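Local atomic coordinates of aminoglycoside 3'-phosphotransferase AphA1-IAB (Acinetobacter baumannii, PDB entry 4GKH), a protein that transfers a phosphate group to the 3'-hydroxyl of kanamycin and related aminoglycosides, conferring resistance to these antibiotics. Residues F200-L205 with A231-C236; D123-F128 with G210-C215; I223-Q228 with Q263-L268. All blocks are in the same frame, centred on the assembly; numbering follows the deposited sequence.

Contact 1. Residues F200-L205 with A231-C236. With KAN (kanamycin a), chain M.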
# COMPACT_ATOMS: atom_id res chain seq x y z
N PHE A 200 -1.55 -2.89 -1.65
CA PHE A 200 -1.82 -4.04 -0.80
C PHE A 200 -0.74 -5.10 -1.03
O PHE A 200 -0.99 -6.17 -1.58
CB PHE A 200 -3.24 -4.59 -1.07
CG PHE A 200 -3.86 -5.34 0.10
CD1 PHE A 200 -4.53 -4.66 1.11
CD2 PHE A 200 -3.78 -6.73 0.18
CE1 PHE A 200 -5.10 -5.34 2.19
CE2 PHE A 200 -4.37 -7.43 1.27
CZ PHE A 200 -5.02 -6.73 2.27
N SER A 201 0.47 -4.78 -0.59
CA SER A 201 1.60 -5.66 -0.77
C SER A 201 1.93 -6.38 0.53
O SER A 201 1.42 -6.02 1.58
CB SER A 201 2.83 -4.88 -1.21
OG SER A 201 3.36 -4.19 -0.09
N LEU A 202 2.81 -7.37 0.46
CA LEU A 202 3.24 -8.08 1.66
C LEU A 202 4.02 -7.20 2.64
O LEU A 202 4.19 -7.57 3.80
CB LEU A 202 4.07 -9.30 1.29
CG LEU A 202 3.35 -10.45 0.58
CD1 LEU A 202 4.42 -11.45 0.11
CD2 LEU A 202 2.36 -11.13 1.51
N ASP A 203 4.51 -6.05 2.19
CA ASP A 203 5.24 -5.16 3.10
C ASP A 203 4.29 -4.27 3.91
O ASP A 203 4.72 -3.64 4.88
CB ASP A 203 6.20 -4.26 2.32
CG ASP A 203 7.18 -5.03 1.49
OD1 ASP A 203 7.65 -6.10 1.95
OD2 ASP A 203 7.49 -4.57 0.37
N ASN A 204 3.03 -4.21 3.52
CA ASN A 204 2.12 -3.22 4.12
C ASN A 204 1.02 -3.80 5.01
O ASN A 204 0.09 -3.08 5.40
CB ASN A 204 1.49 -2.35 3.05
CG ASN A 204 2.47 -1.36 2.47
OD1 ASN A 204 3.43 -0.98 3.14
ND2 ASN A 204 2.22 -0.93 1.23
N LEU A 205 1.13 -5.09 5.29
CA LEU A 205 0.19 -5.79 6.16
C LEU A 205 0.99 -6.31 7.33
O LEU A 205 2.03 -6.96 7.13
CB LEU A 205 -0.47 -6.95 5.42
CG LEU A 205 -1.66 -6.71 4.49
CD1 LEU A 205 -2.79 -5.98 5.23
CD2 LEU A 205 -1.26 -5.98 3.24
N ALA A 231 -4.25 -7.52 -7.51
CA ALA A 231 -3.12 -7.68 -8.44
C ALA A 231 -1.79 -7.56 -7.72
O ALA A 231 -0.86 -8.35 -7.93
CB ALA A 231 -3.19 -6.65 -9.58
N ILE A 232 -1.69 -6.55 -6.87
CA ILE A 232 -0.44 -6.27 -6.19
C ILE A 232 -0.07 -7.38 -5.22
O ILE A 232 1.08 -7.79 -5.15
CB ILE A 232 -0.47 -4.89 -5.52
CG1 ILE A 232 -0.54 -3.81 -6.61
CG2 ILE A 232 0.74 -4.69 -4.62
CD1 ILE A 232 -0.40 -2.37 -6.10
N LEU A 233 -1.06 -7.90 -4.49
CA LEU A 233 -0.77 -8.97 -3.54
C LEU A 233 -0.43 -10.25 -4.31
O LEU A 233 0.48 -11.01 -3.93
CB LEU A 233 -1.97 -9.20 -2.61
CG LEU A 233 -1.74 -10.29 -1.54
CD1 LEU A 233 -0.48 -9.97 -0.73
CD2 LEU A 233 -2.95 -10.40 -0.61
N TRP A 234 -1.17 -10.51 -5.38
CA TRP A 234 -0.93 -11.69 -6.23
C TRP A 234 0.50 -11.66 -6.79
O TRP A 234 1.20 -12.68 -6.87
CB TRP A 234 -1.98 -11.74 -7.36
CG TRP A 234 -1.87 -12.91 -8.28
CD1 TRP A 234 -2.48 -14.12 -8.13
CD2 TRP A 234 -1.15 -12.97 -9.51
NE1 TRP A 234 -2.15 -14.95 -9.18
CE2 TRP A 234 -1.34 -14.26 -10.04
CE3 TRP A 234 -0.34 -12.07 -10.20
CZ2 TRP A 234 -0.76 -14.67 -11.25
CZ3 TRP A 234 0.25 -12.48 -11.41
CH2 TRP A 234 0.03 -13.77 -11.91
N ASN A 235 0.94 -10.47 -7.17
CA ASN A 235 2.30 -10.30 -7.69
C ASN A 235 3.33 -10.66 -6.61
O ASN A 235 4.27 -11.42 -6.87
CB ASN A 235 2.51 -8.86 -8.20
CG ASN A 235 3.77 -8.71 -9.04
OD1 ASN A 235 4.11 -9.60 -9.81
ND2 ASN A 235 4.46 -7.60 -8.88
N CYS A 236 3.12 -10.16 -5.39
CA CYS A 236 4.02 -10.45 -4.27
C CYS A 236 4.14 -11.94 -4.00
O CYS A 236 5.24 -12.48 -3.81
CB CYS A 236 3.53 -9.77 -3.00
SG CYS A 236 3.74 -7.97 -3.08
C1 KAN M . 7.57 -0.86 -4.88
C2 KAN M . 6.90 -0.76 -3.53
C3 KAN M . 5.91 0.39 -3.45
C4 KAN M . 6.66 1.69 -3.75
C5 KAN M . 7.25 1.58 -5.14
C6 KAN M . 8.00 2.90 -5.34
C7 KAN M . 6.67 -3.63 -9.29
C8 KAN M . 7.64 -3.94 -8.18
C9 KAN M . 7.11 -3.27 -6.89
C10 KAN M . 7.05 -1.73 -7.05
C11 KAN M . 6.03 -1.46 -8.19
C12 KAN M . 6.53 -2.11 -9.47
C13 KAN M . 8.89 -5.95 -7.50
C14 KAN M . 9.05 -7.28 -8.25
C15 KAN M . 7.94 -8.27 -7.99
C16 KAN M . 7.89 -8.56 -6.50
C17 KAN M . 7.62 -7.23 -5.81
C18 KAN M . 7.35 -7.37 -4.29
N1 KAN M . 8.62 2.92 -6.67
N2 KAN M . 5.93 -0.00 -8.39
N3 KAN M . 7.25 -4.27 -10.50
N4 KAN M . 8.21 -9.53 -8.69
O5 KAN M . 8.16 0.45 -5.18
O6 KAN M . 6.23 -2.00 -3.25
O7 KAN M . 5.37 0.41 -2.13
O8 KAN M . 5.75 2.80 -3.73
O9 KAN M . 6.55 -1.11 -5.85
O10 KAN M . 7.88 -3.69 -5.73
O11 KAN M . 7.72 -5.39 -8.09
O12 KAN M . 8.69 -6.27 -6.11
O13 KAN M . 9.18 -6.94 -9.63
O14 KAN M . 6.81 -9.45 -6.25
O15 KAN M . 6.92 -6.09 -3.76
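The backbone at F200 and S201 runs close past one side of helix 227-237, with F200 O 3.3 Å from L233 CB and S201 CA 4.9 Å from L233 CA. F200 O is near L233 N as well, but the angle is too poor for a bond. The side chains of F200 and L233 lie side by side and point the same way. L233 CD2 sits at the edge of the F200 ring, in its plane, 3.8 Å from F200 CE2. L205 CD2 covers one face of that ring. Further on, L202 crosses L233 at about a right angle. Its CD1 reaches C236 CB at 3.6 Å, and its CD2 packs on L233 CD1. With chi1 of -71°, the sulfur of C236 lies beside its own backbone N, and C236 SG comes within 3.7 Å of S201 CB. S201 to N204 form a type I turn. S201 OG accepts from D203 N at 3.2 Å, an ST turn. The loop follows D199, the probable proton acceptor, and fits the catalytic loop of the kinase-like fold. On the helix, N235 ND2 bonds D168 OD1, which also holds kanamycin, and N235 O lies 3.3 Å from kanamycin O14. L202 N is buried without a partner in the model. N204 ND2 bonds D199 O, and L202 bonds the F108 backbone through its O. The loop thus meets the helix by apolar packing and shares no polar bond with it.

Contact 2. Residues D123-F128 with G210-C215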
# COMPACT_ATOMS: atom_id res chain seq x y z
N ASP A 123 -4.69 -17.08 3.81
CA ASP A 123 -6.09 -17.12 4.26
C ASP A 123 -6.42 -15.87 5.07
O ASP A 123 -7.48 -15.29 4.90
CB ASP A 123 -6.36 -18.35 5.14
CG ASP A 123 -6.33 -19.65 4.36
OD1 ASP A 123 -6.21 -19.60 3.11
OD2 ASP A 123 -6.43 -20.72 4.99
N ALA A 124 -5.52 -15.48 5.96
CA ALA A 124 -5.73 -14.28 6.77
C ALA A 124 -5.75 -13.04 5.89
O ALA A 124 -6.53 -12.13 6.12
CB ALA A 124 -4.68 -14.15 7.85
N LEU A 125 -4.87 -13.00 4.89
CA LEU A 125 -4.81 -11.84 3.99
C LEU A 125 -6.10 -11.69 3.19
O LEU A 125 -6.59 -10.57 3.01
CB LEU A 125 -3.62 -11.98 3.03
CG LEU A 125 -2.21 -11.74 3.59
CD1 LEU A 125 -1.14 -12.23 2.60
CD2 LEU A 125 -1.97 -10.26 3.95
N ALA A 126 -6.65 -12.81 2.72
CA ALA A 126 -7.91 -12.78 1.97
C ALA A 126 -9.05 -12.26 2.83
O ALA A 126 -9.86 -11.43 2.38
CB ALA A 126 -8.25 -14.18 1.41
N VAL A 127 -9.11 -12.74 4.07
CA VAL A 127 -10.18 -12.32 4.99
C VAL A 127 -10.12 -10.81 5.22
O VAL A 127 -11.15 -10.11 5.22
CB VAL A 127 -10.07 -13.04 6.36
CG1 VAL A 127 -10.99 -12.38 7.38
CG2 VAL A 127 -10.38 -14.53 6.23
N PHE A 128 -8.90 -10.32 5.39
CA PHE A 128 -8.66 -8.91 5.66
C PHE A 128 -9.04 -8.06 4.44
O PHE A 128 -9.63 -6.99 4.58
CB PHE A 128 -7.18 -8.71 6.02
CG PHE A 128 -6.85 -7.35 6.58
CD1 PHE A 128 -6.50 -6.29 5.75
CD2 PHE A 128 -6.86 -7.14 7.95
CE1 PHE A 128 -6.18 -5.03 6.28
CE2 PHE A 128 -6.53 -5.89 8.48
CZ PHE A 128 -6.18 -4.84 7.64
N GLY A 210 0.79 -14.12 15.34
CA GLY A 210 0.03 -15.03 14.51
C GLY A 210 -1.13 -14.39 13.79
O GLY A 210 -1.68 -14.97 12.85
N LYS A 211 -1.50 -13.19 14.22
CA LYS A 211 -2.69 -12.54 13.70
C LYS A 211 -2.33 -11.33 12.85
O LYS A 211 -1.42 -10.57 13.18
CB LYS A 211 -3.60 -12.10 14.85
CG LYS A 211 -4.81 -11.27 14.40
CD LYS A 211 -5.67 -10.83 15.58
CE LYS A 211 -6.90 -10.07 15.11
NZ LYS A 211 -7.86 -9.78 16.22
N LEU A 212 -3.06 -11.16 11.75
CA LEU A 212 -2.95 -9.95 10.96
C LEU A 212 -3.71 -8.85 11.69
O LEU A 212 -4.93 -8.91 11.81
CB LEU A 212 -3.52 -10.21 9.57
CG LEU A 212 -3.68 -9.10 8.55
CD1 LEU A 212 -2.44 -8.25 8.50
CD2 LEU A 212 -3.97 -9.74 7.20
N ILE A 213 -2.99 -7.86 12.21
CA ILE A 213 -3.60 -6.89 13.11
C ILE A 213 -3.71 -5.47 12.56
O ILE A 213 -4.29 -4.61 13.21
CB ILE A 213 -2.90 -6.88 14.48
CG1 ILE A 213 -1.46 -6.38 14.36
CG2 ILE A 213 -2.93 -8.28 15.12
CD1 ILE A 213 -0.88 -5.90 15.71
N GLY A 214 -3.16 -5.22 11.37
CA GLY A 214 -3.24 -3.90 10.79
C GLY A 214 -2.61 -3.75 9.42
O GLY A 214 -1.90 -4.65 8.95
N CYS A 215 -2.92 -2.65 8.77
CA CYS A 215 -2.25 -2.28 7.52
C CYS A 215 -1.64 -0.90 7.65
O CYS A 215 -2.05 -0.09 8.49
CB CYS A 215 -3.21 -2.34 6.31
SG CYS A 215 -4.64 -1.25 6.37
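C215 SG meets the F128 ring at its edge, 5.2 Å from the ring centroid and 85° off the ring normal, as a cysteine sulfur-aromatic contact. C215 CB is 4.0 Å from F128 CE1, and its approach is oblique. The ring is placed by a chi1 of -168°, which turns it away from its own backbone N and across to the strand. There it also runs obliquely past L212 CG and the backbone of G214. L212 points at the helix and packs among A124, L125 and F128. Its CD2 methyl lies 3.6 Å from F128 CB, 3.7 Å from A124 O and 3.9 Å from L125 CD2, so one methyl touches three residues. The L212 side chain crosses those of L125 and F128 at about a right angle. In the fold, helix 118-133 packs on the hairpin of strands 205-208 and 211-215, in the larger lobe of the kinase-like structure. The helix and strand axes come within 8.9 Å, with 37° between their directions. I213 and G214 both face I206 and make a classic beta bulge. L205 packs against L125 and F128. After C215, I216 and D217 line the pocket that holds the pyrazolopyrimidine inhibitor.

Contact 3. Residues I223-Q228 with Q263-L268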
# COMPACT_ATOMS: atom_id res chain seq x y z
N ILE A 223 -11.73 4.81 -3.85
CA ILE A 223 -12.57 3.94 -4.66
C ILE A 223 -11.83 3.56 -5.97
O ILE A 223 -11.39 4.42 -6.72
CB ILE A 223 -13.93 4.57 -4.98
CG1 ILE A 223 -14.69 4.87 -3.67
CG2 ILE A 223 -14.73 3.65 -5.91
CD1 ILE A 223 -15.98 5.70 -3.86
N ALA A 224 -11.71 2.26 -6.21
CA ALA A 224 -11.06 1.73 -7.42
C ALA A 224 -11.57 0.31 -7.70
O ALA A 224 -12.36 -0.24 -6.93
CB ALA A 224 -9.55 1.76 -7.27
N ASP A 225 -11.13 -0.29 -8.80
CA ASP A 225 -11.55 -1.67 -9.09
C ASP A 225 -10.92 -2.60 -8.04
O ASP A 225 -9.80 -2.35 -7.61
CB ASP A 225 -11.11 -2.08 -10.51
CG ASP A 225 -11.64 -3.45 -10.90
OD1 ASP A 225 -10.97 -4.45 -10.57
OD2 ASP A 225 -12.72 -3.51 -11.51
N ARG A 226 -11.62 -3.67 -7.64
CA ARG A 226 -11.06 -4.57 -6.62
C ARG A 226 -9.72 -5.20 -7.03
O ARG A 226 -8.91 -5.55 -6.18
CB ARG A 226 -12.08 -5.64 -6.19
CG ARG A 226 -12.49 -6.63 -7.26
CD ARG A 226 -13.54 -7.64 -6.75
NE ARG A 226 -14.89 -7.09 -6.71
CZ ARG A 226 -15.63 -6.96 -5.61
NH1 ARG A 226 -15.17 -7.32 -4.43
NH2 ARG A 226 -16.85 -6.44 -5.69
N TYR A 227 -9.47 -5.31 -8.33
CA TYR A 227 -8.20 -5.88 -8.80
C TYR A 227 -6.97 -4.98 -8.54
O TYR A 227 -5.83 -5.42 -8.69
CB TYR A 227 -8.28 -6.30 -10.27
CG TYR A 227 -8.94 -7.65 -10.48
CD1 TYR A 227 -10.31 -7.81 -10.31
CD2 TYR A 227 -8.18 -8.76 -10.85
CE1 TYR A 227 -10.92 -9.05 -10.49
CE2 TYR A 227 -8.78 -10.00 -11.03
CZ TYR A 227 -10.15 -10.14 -10.85
OH TYR A 227 -10.73 -11.38 -11.05
N GLN A 228 -7.19 -3.73 -8.16
CA GLN A 228 -6.07 -2.89 -7.74
C GLN A 228 -5.34 -3.53 -6.57
O GLN A 228 -4.11 -3.50 -6.50
CB GLN A 228 -6.54 -1.49 -7.32
CG GLN A 228 -5.43 -0.66 -6.63
CD GLN A 228 -4.23 -0.41 -7.54
OE1 GLN A 228 -4.35 -0.44 -8.76
NE2 GLN A 228 -3.06 -0.17 -6.94
N GLN A 263 -3.75 -8.16 -15.36
CA GLN A 263 -2.62 -7.66 -16.13
C GLN A 263 -2.64 -6.14 -16.16
O GLN A 263 -1.60 -5.48 -15.97
CB GLN A 263 -2.69 -8.21 -17.56
CG GLN A 263 -1.61 -7.67 -18.47
CD GLN A 263 -0.30 -8.42 -18.33
OE1 GLN A 263 0.03 -8.93 -17.26
NE2 GLN A 263 0.46 -8.49 -19.42
N PHE A 264 -3.82 -5.56 -16.38
CA PHE A 264 -3.91 -4.11 -16.35
C PHE A 264 -3.35 -3.50 -15.06
O PHE A 264 -2.56 -2.56 -15.10
CB PHE A 264 -5.33 -3.58 -16.61
CG PHE A 264 -5.43 -2.09 -16.42
CD1 PHE A 264 -5.05 -1.23 -17.44
CD2 PHE A 264 -5.83 -1.55 -15.20
CE1 PHE A 264 -5.12 0.15 -17.27
CE2 PHE A 264 -5.89 -0.17 -15.02
CZ PHE A 264 -5.53 0.67 -16.06
N HIS A 265 -3.76 -4.03 -13.91
CA HIS A 265 -3.35 -3.43 -12.65
C HIS A 265 -1.88 -3.66 -12.32
O HIS A 265 -1.24 -2.80 -11.69
CB HIS A 265 -4.28 -3.85 -11.50
CG HIS A 265 -5.63 -3.22 -11.58
ND1 HIS A 265 -6.69 -3.80 -12.26
CD2 HIS A 265 -6.09 -2.03 -11.13
CE1 HIS A 265 -7.74 -3.01 -12.18
NE2 HIS A 265 -7.41 -1.92 -11.50
N LEU A 266 -1.34 -4.80 -12.75
CA LEU A 266 0.09 -5.07 -12.63
C LEU A 266 0.88 -4.05 -13.46
O LEU A 266 1.89 -3.51 -13.02
CB LEU A 266 0.40 -6.47 -13.15
CG LEU A 266 -0.11 -7.60 -12.26
CD1 LEU A 266 0.07 -8.95 -12.95
CD2 LEU A 266 0.65 -7.56 -10.95
N MSE A 267 0.41 -3.81 -14.67
CA MSE A 267 1.10 -2.87 -15.53
C MSE A 267 1.00 -1.45 -14.96
O MSE A 267 1.97 -0.69 -14.98
CB MSE A 267 0.58 -2.97 -16.96
CG MSE A 267 0.91 -4.29 -17.65
SE MSE A 267 0.32 -4.34 -19.47
CE MSE A 267 1.87 -3.50 -20.27
N LEU A 268 -0.15 -1.11 -14.41
CA LEU A 268 -0.31 0.25 -13.86
C LEU A 268 0.64 0.48 -12.69
O LEU A 268 1.21 1.56 -12.54
CB LEU A 268 -1.76 0.49 -13.44
CG LEU A 268 -2.15 1.88 -12.90
CD1 LEU A 268 -1.95 2.95 -13.97
CD2 LEU A 268 -3.59 1.85 -12.44
O HOH W 1 -8.81 0.46 -10.74
O HOH W 2 -2.03 -0.53 -10.15
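The capped start of helix 227-237, at D225, Y227 and Q228, packs on H265 of helix 259-269. D225 OD1 accepts from Y227 N at 2.8 Å (N-H...O 162°), on the anti side, tilted out of the carboxylate plane. OD2 makes a salt bridge with K261 and accepts a hydrogen bond from D192 N. D225 CB is 3.8 Å from H265 NE2, oblique to the ring. The H265 ring is covered on both faces. Q228 N stands 3.6 Å above one face and Y227 C over the same face, both offset toward the rim. F264 CD2 covers the centre of the opposite face. Y227 CB approaches H265 ND1 at 3.6 Å. Bonds at both nitrogens probably hold the ring in its rotation. H265 ND1 bonds K261 O, one turn back. H265 NE2 bonds a water in the ring plane, at 2.9 Å, which accepts from D225 N. Q228 bends at chi2 (62°), which brings its OE1 to 3.3 Å from H265 CD2, the amide turned 68° from the ring. A second water donates to both Q228 OE1 and H265 O. Q228 NE2 reaches G198 O, next to D199. An acidic side chain bonding a first-turn N-H is typical of helix N-terminal capping.

Along the chain, 123-128 comes first, on helix 118-133. The loop segment 200-205 follows, and then 210-215 closes contact 2 over 81 intervening residues. Next come 223-228 and 231-236, and the latter closes contact 1. The last segment, 263-268, closes contact 3. Contact 1 therefore crosses both others, while contacts 2 and 3 stand in series and do not touch. F200 and L205 meet L125 and F128 where contacts 1 and 2 join. Contacts 1 and 3 share helix 227-237, and A231 packs on H265 and L266. Together they tie helix 118-133 and its hairpin, through the loop after D199, to helices 227-237 and 259-269 beside the kanamycin site.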